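Local coordinates for beta-lactamase (PDB 6N36), which probably hydrolyses the beta-lactam ring of antibiotics, as a zinc-dependent enzyme of the metallo-beta-lactamase superfamily with two metal sites, at residues A[44-49]-A[147-152]; A[138-142]-A[153-157]; A[212-216]-A[253-258]. All coordinates share one frame; numbering follows the deposited sequence. Where two conformers were deposited one is given.

In the fold
The three contacts join the parts of a two-sheet, helix-flanked fold of the metallo-beta-lactamase type. Contacts 1 and 2 share strand 150-156: its first half meets 44-49 and its second half meets 138-142, with centres 18 Å apart, so this one strand is tied to the seven-stranded sheet at two places. Their segments alternate along the chain, whereas contact 3 follows both and pairs helix 203-215 with helix 250-268. Contacts 2 and 3 also lie 18 Å apart between centres and touch where His157 packs on Met214; the centres of contacts 1 and 3 are 29 Å apart. Together they connect sheet to sheet and helix to helix.

Contact 1: residues A[44-49]-A[147-152]; sequences TPKGHI and LGGMKI
Leu147 enters the bend of residues 44-49 with its two methyl groups divided between neighbouring parts of the loop. Its CG stands anti to the backbone N (chi1 -177°), which carries the branch across to the other segment. CD2 of Leu147 comes to 3.4 Å from the carbonyl O of Gly47, while CD1 of Leu147 lies 3.9 Å from CB of Lys46. The side chain of Thr44 crosses that of Leu147 at about a right angle and presents two surfaces: OG1 is beside CG of Leu147, and CG2 of Thr44 points past the carbonyl O of Leu147 to meet CG of Met150 at 3.8 Å. Within its own loop the hydroxyl accepts from N of Lys46, making an ST turn, and OG1 of Thr44 donates to O of Gly47 over 2.7 Å, in the carbonyl plane and on a lone pair. These two bonds fix the hydroxyl's rotation and brace the type I turn of 44-47, which meets the type I' turn of 147-150 by van der Waals contact. Both turns connect antiparallel strands: 40-42 to 48-51 in one sheet, and 144-147 to 150-156 in the other. The pairing brings the two sheets of the alpha-beta/beta-alpha sandwich of the metallo-beta-lactamase fold together at their turns. Gly148 passes close to Thr44, its CA 3.6 Å from OG1 of Thr44, at a positive phi that favours glycine. Further in, Ile49 slides past Leu147 in the opposite direction, with CD1 of Ile49 and CD2 of Leu147 4.1 Å apart. Ile49 and Ile152 reach toward each other tip to tip, CG2 of Ile49 meeting CD1 of Ile152 at 4.0 Å. Ile42 touches both isoleucines, and Phe167 and Phe169 pack on Ile152 from adjoining strand 165-172 of the same sheet.

Contact 2: residues A[138-142]-A[153-157]; sequences LLHDG and VMRQH
Asp141 receives two strong hydrogen bonds from strand 150-156 on a single oxygen, OD1. NE of Arg155 donates to OD1 of Asp141 over 3.0 Å at a nearly straight 174°, and the acceptor lies in the guanidinium plane, at its edge. The backbone N of Gln156 gives the shorter bond, 2.7 Å to OD1 of Asp141. The two donors use the syn and anti sides of OD1 and come from opposite faces of the carboxylate, a geometry that limits its rotation. The salt bridge is not a flat two-pronged one: carboxylate and guanidinium planes stand 45° apart, and the second bond, NH2 of Arg155 to OD2 of Asp141, is weak. Arg155 starts away from the loop, but bends at chi2 and chi3 fold its end back to the acid. A water donates to both OD1 of Asp141 and O of Gln156, and a second bridges N of Asp141 to OE1 of Gln156. The charged partner and the two firm N-H donors would be expected to favour the ionised carboxylate.

Next to this cluster, N of Gly142 donates to O of Met154 over 2.7 Å, a backbone link between loop and strand. OE1 of Gln156 is 3.3 Å from CB of Asp141, and CG of Gln156 lies against the same CB, while NE2 turns to a hydrogen bond with OD1 of Asn106. Packing begins with Met154, whose bent chain brings CE of Met154 to 3.6 Å from CB of Leu139 and 3.4 Å from O of His140. The loop leaving edge strand 137-139 crosses to strand 150-156 of the other sheet, with Met104 of strand 102-106 touching Leu139, Phe167 of strand 165-172 touching Met154, and Tyr209 of helix 203-215 touching Arg155.

Contact 3: residues A[212-216]-A[253-258]; sequences KAMKA and YDDVLD
Lys215 sets off with CG roughly anti to the backbone N (chi1 -158°), and bends at chi2, chi3 and chi4 bring its ammonium between two acids on the facing helix. NZ of Lys215 donates to OD1 of Asp254 over 3.0 Å, from above the carboxylate plane. A longer salt bridge, 3.3 Å from NZ of Lys215 to OD1 of Asp258, rests on one of two Asp258 conformers and is less certain. The acids are one helical turn apart, which can place both beside the lysine. Asp254 has a second cationic partner, Arg250, on its OD2. Tyr253, with CG anti to its own N (chi1 179°), carries its hydroxyl to the backbone of Met214. OH of Tyr253 donates to O of Met214 over 2.7 Å, lying 45° out of the carbonyl plane, while that oxygen sits at the ring edge. Leu257 packs between the two polar links, CD1 of Leu257 lying 3.9 Å from both CB of Met214 and CD of Lys215. Phe219 and Trp222 meet the Tyr253 ring edge-to-face. The side chain of Met214 lies about 13 Å from a bound zinc. This packing joins helix 250-268 to helix 203-215, a layer flanking the sheets in the metallo-beta-lactamase fold.

Contact 1: residues A[44-49]-A[147-152]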
ATOM      1  N   THR A  44     -10.420  -1.853  15.138  1.00 21.04           N
ATOM      2  CA  THR A  44     -10.824  -0.894  16.200  1.00 21.50           C
ATOM      3  C   THR A  44     -12.204  -1.280  16.694  1.00 21.60           C
ATOM      4  O   THR A  44     -12.970  -2.022  16.043  1.00 20.61           O
ATOM      5  CB  THR A  44     -10.862   0.566  15.740  1.00 21.89           C
ATOM      6  OG1 THR A  44     -12.165   0.912  15.272  1.00 21.59           O
ATOM      7  CG2 THR A  44      -9.837   0.889  14.672  1.00 22.60           C
ATOM      8  N   PRO A  45     -12.576  -0.784  17.886  1.00 21.81           N
ATOM      9  CA  PRO A  45     -13.917  -1.075  18.393  1.00 22.21           C
ATOM     10  C   PRO A  45     -15.046  -0.586  17.499  1.00 22.29           C
ATOM     11  O   PRO A  45     -16.129  -1.129  17.653  1.00 22.71           O
ATOM     12  CB  PRO A  45     -13.947  -0.362  19.739  1.00 24.16           C
ATOM     13  CG  PRO A  45     -12.470  -0.332  20.151  1.00 24.68           C
ATOM     14  CD  PRO A  45     -11.724  -0.080  18.860  1.00 23.84           C
ATOM     15  N   LYS A  46     -14.774   0.396  16.623  1.00 23.03           N
ATOM     16  CA  LYS A  46     -15.783   1.022  15.737  0.60 24.73           C
ATOM     17  C   LYS A  46     -15.689   0.473  14.317  1.00 23.93           C
ATOM     18  O   LYS A  46     -16.398   1.022  13.429  1.00 26.34           O
ATOM     19  CB  LYS A  46     -15.588   2.543  15.768  0.60 26.38           C
ATOM     20  CG  LYS A  46     -15.974   3.225  17.079  0.60 30.59           C
ATOM     21  CD  LYS A  46     -17.438   3.672  17.136  0.60 32.61           C
ATOM     22  CE  LYS A  46     -17.920   4.134  18.503  0.60 35.12           C
ATOM     23  NZ  LYS A  46     -19.325   3.736  18.776  0.60 36.18           N
ATOM     24  N   GLY A  47     -14.867  -0.539  14.108  1.00 21.65           N
ATOM     25  CA  GLY A  47     -14.695  -1.081  12.753  1.00 21.00           C
ATOM     26  C   GLY A  47     -13.259  -1.008  12.304  1.00 20.99           C
ATOM     27  O   GLY A  47     -12.397  -0.494  13.010  1.00 21.06           O
ATOM     28  N   HIS A  48     -12.988  -1.502  11.099  1.00 19.83           N
ATOM     29  CA  HIS A  48     -11.594  -1.721  10.691  1.00 18.61           C
ATOM     30  C   HIS A  48     -11.229  -0.882   9.473  1.00 18.61           C
ATOM     31  O   HIS A  48     -12.097  -0.466   8.715  1.00 19.59           O
ATOM     32  CB  HIS A  48     -11.394  -3.207  10.344  1.00 18.49           C
ATOM     33  CG  HIS A  48     -12.005  -4.151  11.328  1.00 19.38           C
ATOM     34  ND1 HIS A  48     -11.873  -3.960  12.707  1.00 20.58           N
ATOM     35  CD2 HIS A  48     -12.762  -5.262  11.156  1.00 19.13           C
ATOM     36  CE1 HIS A  48     -12.505  -4.932  13.321  1.00 20.78           C
ATOM     37  NE2 HIS A  48     -13.059  -5.775  12.397  1.00 20.54           N
ATOM     38  N   ILE A  49      -9.936  -0.700   9.339  1.00 17.56           N
ATOM     39  CA  ILE A  49      -9.298  -0.029   8.181  1.00 18.53           C
ATOM     40  C   ILE A  49      -8.567  -1.140   7.421  1.00 17.49           C
ATOM     41  O   ILE A  49      -7.739  -1.882   8.007  1.00 18.42           O
ATOM     42  CB  ILE A  49      -8.377   1.110   8.599  1.00 19.75           C
ATOM     43  CG1 ILE A  49      -9.050   2.114   9.555  1.00 21.70           C
ATOM     44  CG2 ILE A  49      -7.784   1.780   7.359  1.00 20.16           C
ATOM     45  CD1 ILE A  49      -8.678   1.908  10.996  1.00 24.47           C
ATOM     46  N   LEU A 147     -10.511   6.593  13.345  1.00 27.10           N
ATOM     47  CA  LEU A 147     -11.597   5.616  13.599  1.00 26.29           C
ATOM     48  C   LEU A 147     -11.289   4.879  14.896  1.00 25.51           C
ATOM     49  O   LEU A 147     -10.179   4.326  15.026  1.00 25.15           O
ATOM     50  CB  LEU A 147     -11.667   4.606  12.442  1.00 26.10           C
ATOM     51  CG  LEU A 147     -12.799   3.599  12.550  1.00 26.42           C
ATOM     52  CD1 LEU A 147     -14.161   4.241  12.534  1.00 29.10           C
ATOM     53  CD2 LEU A 147     -12.681   2.515  11.475  1.00 26.72           C
ATOM     54  N   GLY A 148     -12.234   4.850  15.835  1.00 27.47           N
ATOM     55  CA  GLY A 148     -12.130   4.001  17.042  1.00 26.69           C
ATOM     56  C   GLY A 148     -10.814   4.166  17.800  1.00 27.05           C
ATOM     57  O   GLY A 148     -10.303   3.165  18.341  1.00 27.81           O
ATOM     58  N   GLY A 149     -10.311   5.409  17.921  1.00 27.74           N
ATOM     59  CA  GLY A 149      -9.087   5.692  18.697  1.00 28.65           C
ATOM     60  C   GLY A 149      -7.832   5.707  17.853  1.00 27.79           C
ATOM     61  O   GLY A 149      -6.802   6.167  18.370  1.00 29.07           O
ATOM     62  N   MET A 150      -7.869   5.161  16.633  1.00 26.37           N
ATOM     63  CA  MET A 150      -6.708   5.159  15.714  1.00 26.25           C
ATOM     64  C   MET A 150      -6.638   6.479  14.966  1.00 26.62           C
ATOM     65  O   MET A 150      -7.688   7.040  14.578  1.00 27.88           O
ATOM     66  CB  MET A 150      -6.799   4.020  14.685  1.00 26.27           C
ATOM     67  CG  MET A 150      -6.522   2.730  15.292  1.00 26.89           C
ATOM     68  SD  MET A 150      -4.930   2.479  16.049  1.00 30.00           S
ATOM     69  CE  MET A 150      -3.934   2.843  14.604  1.00 27.92           C
ATOM     70  N   LYS A 151      -5.404   6.908  14.759  1.00 26.66           N
ATOM     71  CA  LYS A 151      -5.073   8.085  13.927  1.00 27.60           C
ATOM     72  C   LYS A 151      -4.010   7.672  12.912  1.00 25.80           C
ATOM     73  O   LYS A 151      -2.892   7.332  13.289  1.00 26.97           O
ATOM     74  CB  LYS A 151      -4.568   9.243  14.796  1.00 30.69           C
ATOM     75  CG  LYS A 151      -4.205  10.460  13.976  1.00 33.84           C
ATOM     76  CD  LYS A 151      -3.949  11.736  14.767  1.00 39.24           C
ATOM     77  CE  LYS A 151      -3.561  12.873  13.836  1.00 42.06           C
ATOM     78  NZ  LYS A 151      -3.783  14.209  14.448  1.00 48.99           N
ATOM     79  N   ILE A 152      -4.398   7.664  11.655  1.00 25.94           N
ATOM     80  CA  ILE A 152      -3.490   7.330  10.546  1.00 25.21           C
ATOM     81  C   ILE A 152      -3.185   8.620   9.790  1.00 24.72           C
ATOM     82  O   ILE A 152      -4.127   9.290   9.354  1.00 27.35           O
ATOM     83  CB  ILE A 152      -4.177   6.310   9.633  1.00 25.38           C
ATOM     84  CG1 ILE A 152      -4.521   5.011  10.353  1.00 27.30           C
ATOM     85  CG2 ILE A 152      -3.307   6.090   8.404  1.00 24.61           C
ATOM     86  CD1 ILE A 152      -5.554   4.213   9.575  1.00 28.95           C
TER

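Contact 2: residues A[138-142]-A[153-157]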
ATOM      1  N   LEU A 138     -11.307  12.676  -0.377  1.00 32.30           N
ATOM      2  CA  LEU A 138     -10.050  12.959  -1.099  1.00 31.73           C
ATOM      3  C   LEU A 138      -9.037  13.408  -0.055  1.00 32.98           C
ATOM      4  O   LEU A 138      -9.337  14.369   0.713  1.00 36.35           O
ATOM      5  CB  LEU A 138     -10.310  14.053  -2.147  1.00 32.52           C
ATOM      6  CG  LEU A 138     -11.293  13.711  -3.262  1.00 33.55           C
ATOM      7  CD1 LEU A 138     -11.587  14.943  -4.113  1.00 36.46           C
ATOM      8  CD2 LEU A 138     -10.779  12.578  -4.132  1.00 32.90           C
ATOM      9  N   LEU A 139      -7.870  12.786  -0.037  1.00 29.19           N
ATOM     10  CA  LEU A 139      -6.838  13.021   0.993  1.00 29.88           C
ATOM     11  C   LEU A 139      -5.720  13.898   0.422  1.00 30.20           C
ATOM     12  O   LEU A 139      -5.375  13.742  -0.775  1.00 29.39           O
ATOM     13  CB  LEU A 139      -6.258  11.666   1.415  1.00 27.58           C
ATOM     14  CG  LEU A 139      -7.228  10.681   2.048  1.00 27.25           C
ATOM     15  CD1 LEU A 139      -6.566   9.299   2.141  1.00 25.69           C
ATOM     16  CD2 LEU A 139      -7.708  11.199   3.406  1.00 28.87           C
ATOM     17  N   HIS A 140      -5.132  14.728   1.291  1.00 32.60           N
ATOM     18  CA  HIS A 140      -3.952  15.582   1.030  1.00 31.74           C
ATOM     19  C   HIS A 140      -2.786  15.207   1.934  1.00 29.15           C
ATOM     20  O   HIS A 140      -2.972  14.545   2.943  1.00 29.32           O
ATOM     21  CB  HIS A 140      -4.338  17.067   1.215  1.00 35.71           C
ATOM     22  CG  HIS A 140      -5.512  17.426   0.377  1.00 41.04           C
ATOM     23  ND1 HIS A 140      -6.806  17.324   0.845  1.00 47.47           N
ATOM     24  CD2 HIS A 140      -5.605  17.738  -0.928  1.00 45.07           C
ATOM     25  CE1 HIS A 140      -7.648  17.647  -0.119  1.00 49.21           C
ATOM     26  NE2 HIS A 140      -6.940  17.906  -1.217  1.00 49.70           N
ATOM     27  N   ASP A 141      -1.597  15.662   1.586  1.00 28.22           N
ATOM     28  CA  ASP A 141      -0.384  15.363   2.358  1.00 28.72           C
ATOM     29  C   ASP A 141      -0.650  15.753   3.805  1.00 29.14           C
ATOM     30  O   ASP A 141      -1.118  16.923   4.074  1.00 29.04           O
ATOM     31  CB  ASP A 141       0.838  16.065   1.767  1.00 28.42           C
ATOM     32  CG  ASP A 141       2.125  15.645   2.450  1.00 29.97           C
ATOM     33  OD1 ASP A 141       2.338  14.437   2.627  1.00 26.40           O
ATOM     34  OD2 ASP A 141       2.933  16.518   2.835  1.00 31.19           O
ATOM     35  N   GLY A 142      -0.361  14.841   4.721  1.00 27.73           N
ATOM     36  CA  GLY A 142      -0.506  15.080   6.167  1.00 28.59           C
ATOM     37  C   GLY A 142      -1.919  14.860   6.692  1.00 28.46           C
ATOM     38  O   GLY A 142      -2.077  14.954   7.910  1.00 29.97           O
ATOM     39  N   VAL A 153      -1.909   8.915   9.617  1.00 24.68           N
ATOM     40  CA  VAL A 153      -1.495  10.079   8.798  1.00 23.85           C
ATOM     41  C   VAL A 153      -1.030   9.636   7.401  1.00 22.42           C
ATOM     42  O   VAL A 153      -0.222   8.700   7.315  1.00 22.69           O
ATOM     43  CB  VAL A 153      -0.424  10.888   9.526  1.00 26.15           C
ATOM     44  CG1 VAL A 153       0.044  12.023   8.623  1.00 27.04           C
ATOM     45  CG2 VAL A 153      -0.944  11.407  10.855  1.00 28.24           C
ATOM     46  N   MET A 154      -1.602  10.220   6.359  1.00 21.91           N
ATOM     47  CA  MET A 154      -1.176   9.948   4.954  1.00 21.61           C
ATOM     48  C   MET A 154      -0.031  10.906   4.596  1.00 22.41           C
ATOM     49  O   MET A 154      -0.138  12.124   4.950  1.00 22.99           O
ATOM     50  CB  MET A 154      -2.326  10.109   3.966  1.00 22.17           C
ATOM     51  CG  MET A 154      -1.914   9.687   2.568  1.00 22.10           C
ATOM     52  SD  MET A 154      -1.171  11.108   1.618  1.00 24.78           S
ATOM     53  CE  MET A 154      -2.657  11.769   0.920  1.00 25.42           C
ATOM     54  N   ARG A 155       1.062  10.399   4.029  1.00 21.02           N
ATOM     55  CA  ARG A 155       2.113  11.274   3.489  1.00 22.04           C
ATOM     56  C   ARG A 155       2.207  11.039   1.991  1.00 20.75           C
ATOM     57  O   ARG A 155       2.314   9.871   1.589  1.00 19.93           O
ATOM     58  CB  ARG A 155       3.465  11.085   4.171  1.00 23.71           C
ATOM     59  CG  ARG A 155       3.490  11.380   5.664  1.00 26.04           C
ATOM     60  CD  ARG A 155       3.120  12.796   6.013  1.00 27.89           C
ATOM     61  NE  ARG A 155       3.764  13.830   5.229  1.00 30.98           N
ATOM     62  CZ  ARG A 155       4.893  14.461   5.559  1.00 32.19           C
ATOM     63  NH1 ARG A 155       5.567  14.117   6.647  1.00 32.72           N
ATOM     64  NH2 ARG A 155       5.389  15.355   4.721  1.00 33.66           N
ATOM     65  N   GLN A 156       2.178  12.104   1.195  1.00 20.65           N
ATOM     66  CA  GLN A 156       2.261  11.986  -0.273  1.00 20.56           C
ATOM     67  C   GLN A 156       3.697  11.641  -0.666  1.00 19.66           C
ATOM     68  O   GLN A 156       4.625  12.409  -0.354  1.00 20.71           O
ATOM     69  CB  GLN A 156       1.752  13.227  -1.009  1.00 22.00           C
ATOM     70  CG  GLN A 156       0.271  13.496  -0.807  1.00 24.84           C
ATOM     71  CD  GLN A 156      -0.126  14.760  -1.539  1.00 27.47           C
ATOM     72  OE1 GLN A 156       0.644  15.736  -1.542  1.00 31.03           O
ATOM     73  NE2 GLN A 156      -1.321  14.781  -2.117  1.00 29.08           N
ATOM     74  N   HIS A 157       3.851  10.527  -1.376  1.00 18.44           N
ATOM     75  CA  HIS A 157       5.142   9.976  -1.832  1.00 18.62           C
ATOM     76  C   HIS A 157       5.034   9.730  -3.327  1.00 17.74           C
ATOM     77  O   HIS A 157       5.116   8.600  -3.766  1.00 17.64           O
ATOM     78  CB  HIS A 157       5.532   8.783  -0.973  1.00 18.30           C
ATOM     79  CG  HIS A 157       5.896   9.170   0.398  1.00 18.43           C
ATOM     80  ND1 HIS A 157       5.783   8.305   1.462  1.00 19.01           N
ATOM     81  CD2 HIS A 157       6.417  10.333   0.892  1.00 19.31           C
ATOM     82  CE1 HIS A 157       6.133   8.935   2.554  1.00 20.37           C
ATOM     83  NE2 HIS A 157       6.519  10.184   2.270  1.00 20.28           N
TER
HETATM   84  O   HOH W   1       5.151  13.894   1.796  1.00 25.45           O
HETATM   85  O   HOH W   2      -1.199  17.761  -0.427  1.00 43.74           O

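Contact 3: residues A[212-216]-A[253-258]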
ATOM      1  N   LYS A 212      13.805  12.071  -0.912  1.00 22.34           N
ATOM      2  CA  LYS A 212      14.259  12.898   0.229  1.00 23.30           C
ATOM      3  C   LYS A 212      13.258  12.813   1.387  1.00 22.79           C
ATOM      4  O   LYS A 212      13.657  12.602   2.555  1.00 24.01           O
ATOM      5  CB  LYS A 212      14.492  14.338  -0.220  1.00 24.76           C
ATOM      6  CG  LYS A 212      15.635  14.497  -1.220  1.00 26.00           C
ATOM      7  CD  LYS A 212      15.864  15.908  -1.704  1.00 29.20           C
ATOM      8  CE  LYS A 212      14.820  16.385  -2.675  1.00 28.82           C
ATOM      9  NZ  LYS A 212      15.020  17.796  -3.067  1.00 29.02           N
ATOM     10  N   ALA A 213      11.971  12.909   1.086  1.00 21.69           N
ATOM     11  CA  ALA A 213      10.879  12.959   2.068  1.00 22.68           C
ATOM     12  C   ALA A 213      10.833  11.638   2.856  1.00 21.57           C
ATOM     13  O   ALA A 213      10.734  11.647   4.089  1.00 23.05           O
ATOM     14  CB  ALA A 213       9.585  13.235   1.385  1.00 22.45           C
ATOM     15  N   MET A 214      10.957  10.504   2.174  1.00 21.11           N
ATOM     16  CA  MET A 214      10.891   9.204   2.848  1.00 21.48           C
ATOM     17  C   MET A 214      12.139   8.998   3.721  1.00 22.83           C
ATOM     18  O   MET A 214      11.991   8.385   4.774  1.00 23.08           O
ATOM     19  CB  MET A 214      10.707   8.097   1.795  1.00 20.42           C
ATOM     20  CG  MET A 214       9.344   8.219   1.146  1.00 19.78           C
ATOM     21  SD  MET A 214       9.001   6.782   0.080  1.00 20.45           S
ATOM     22  CE  MET A 214       8.632   5.568   1.357  1.00 21.31           C
ATOM     23  N   LYS A 215      13.292   9.518   3.326  1.00 23.98           N
ATOM     24  CA  LYS A 215      14.498   9.347   4.173  1.00 27.65           C
ATOM     25  C   LYS A 215      14.278  10.070   5.505  1.00 27.06           C
ATOM     26  O   LYS A 215      14.825   9.651   6.566  1.00 29.22           O
ATOM     27  CB  LYS A 215      15.706   9.932   3.455  1.00 31.18           C
ATOM     28  CG  LYS A 215      17.020   9.354   3.966  1.00 38.87           C
ATOM     29  CD  LYS A 215      17.154   7.922   3.444  1.00 44.14           C
ATOM     30  CE  LYS A 215      18.538   7.601   2.920  1.00 46.53           C
ATOM     31  NZ  LYS A 215      19.436   7.221   4.027  1.00 46.34           N
ATOM     32  N   ALA A 216      13.529  11.164   5.479  1.00 26.20           N
ATOM     33  CA  ALA A 216      13.349  12.044   6.647  1.00 27.49           C
ATOM     34  C   ALA A 216      12.342  11.497   7.668  1.00 26.89           C
ATOM     35  O   ALA A 216      12.280  12.043   8.781  1.00 29.66           O
ATOM     36  CB  ALA A 216      12.979  13.438   6.197  1.00 28.17           C
ATOM     37  N   TYR A 253      15.592  -0.137   5.448  1.00 25.48           N
ATOM     38  CA  TYR A 253      14.805   0.984   4.870  1.00 25.28           C
ATOM     39  C   TYR A 253      15.747   1.966   4.189  1.00 24.49           C
ATOM     40  O   TYR A 253      15.575   2.333   3.016  1.00 23.80           O
ATOM     41  CB  TYR A 253      14.052   1.668   5.999  1.00 24.47           C
ATOM     42  CG  TYR A 253      13.224   2.843   5.587  1.00 23.30           C
ATOM     43  CD1 TYR A 253      12.008   2.645   4.958  1.00 22.31           C
ATOM     44  CD2 TYR A 253      13.618   4.139   5.842  1.00 23.25           C
ATOM     45  CE1 TYR A 253      11.194   3.702   4.604  1.00 22.37           C
ATOM     46  CE2 TYR A 253      12.821   5.217   5.509  1.00 23.36           C
ATOM     47  CZ  TYR A 253      11.576   4.989   4.922  1.00 21.63           C
ATOM     48  OH  TYR A 253      10.749   6.009   4.581  1.00 22.42           O
ATOM     49  N   ASP A 254      16.796   2.393   4.888  1.00 26.26           N
ATOM     50  CA  ASP A 254      17.802   3.291   4.279  1.00 27.38           C
ATOM     51  C   ASP A 254      18.427   2.637   3.048  1.00 26.94           C
ATOM     52  O   ASP A 254      18.659   3.348   2.054  1.00 26.81           O
ATOM     53  CB  ASP A 254      18.830   3.679   5.344  1.00 29.72           C
ATOM     54  CG  ASP A 254      18.260   4.724   6.285  1.00 31.70           C
ATOM     55  OD1 ASP A 254      17.555   5.635   5.764  1.00 36.76           O
ATOM     56  OD2 ASP A 254      18.590   4.692   7.495  1.00 34.38           O
ATOM     57  N   ASP A 255      18.741   1.351   3.107  1.00 26.99           N
ATOM     58  CA  ASP A 255      19.400   0.649   1.987  1.00 29.68           C
ATOM     59  C   ASP A 255      18.467   0.637   0.765  1.00 26.55           C
ATOM     60  O   ASP A 255      18.956   0.913  -0.338  1.00 27.06           O
ATOM     61  CB  ASP A 255      19.813  -0.762   2.396  1.00 31.69           C
ATOM     62  CG  ASP A 255      21.027  -0.761   3.321  1.00 37.23           C
ATOM     63  OD1 ASP A 255      21.607   0.341   3.570  1.00 40.42           O
ATOM     64  OD2 ASP A 255      21.331  -1.816   3.847  1.00 43.30           O
ATOM     65  N   VAL A 256      17.176   0.368   0.917  1.00 25.34           N
ATOM     66  CA  VAL A 256      16.225   0.330  -0.239  0.60 24.97           C
ATOM     67  C   VAL A 256      16.102   1.740  -0.833  1.00 23.94           C
ATOM     68  O   VAL A 256      16.140   1.917  -2.052  1.00 24.35           O
ATOM     69  CB  VAL A 256      14.845  -0.215   0.192  0.60 25.52           C
ATOM     70  CG1 VAL A 256      13.777   0.048  -0.862  0.60 25.53           C
ATOM     71  CG2 VAL A 256      14.914  -1.692   0.523  0.60 27.27           C
ATOM     72  N   LEU A 257      15.994   2.766   0.002  1.00 23.11           N
ATOM     73  CA  LEU A 257      15.866   4.142  -0.534  1.00 23.65           C
ATOM     74  C   LEU A 257      17.164   4.562  -1.227  1.00 24.10           C
ATOM     75  O   LEU A 257      17.117   5.209  -2.269  1.00 24.80           O
ATOM     76  CB  LEU A 257      15.513   5.105   0.593  1.00 23.81           C
ATOM     77  CG  LEU A 257      14.120   4.966   1.202  1.00 24.94           C
ATOM     78  CD1 LEU A 257      13.916   5.991   2.290  1.00 26.01           C
ATOM     79  CD2 LEU A 257      13.021   5.087   0.166  1.00 25.15           C
ATOM     80  N   ASP A 258      18.306   4.233  -0.663  1.00 25.34           N
ATOM     81  CA  ASP A 258      19.617   4.568  -1.279  0.60 26.75           C
ATOM     82  C   ASP A 258      19.719   3.870  -2.648  1.00 26.34           C
ATOM     83  O   ASP A 258      20.205   4.522  -3.614  1.00 26.25           O
ATOM     84  CB  ASP A 258      20.757   4.214  -0.314  0.60 29.49           C
ATOM     85  CG  ASP A 258      20.863   5.119   0.912  0.60 32.55           C
ATOM     86  OD1 ASP A 258      20.193   6.157   0.949  0.60 33.95           O
ATOM     87  OD2 ASP A 258      21.660   4.795   1.823  0.60 34.80           O
TER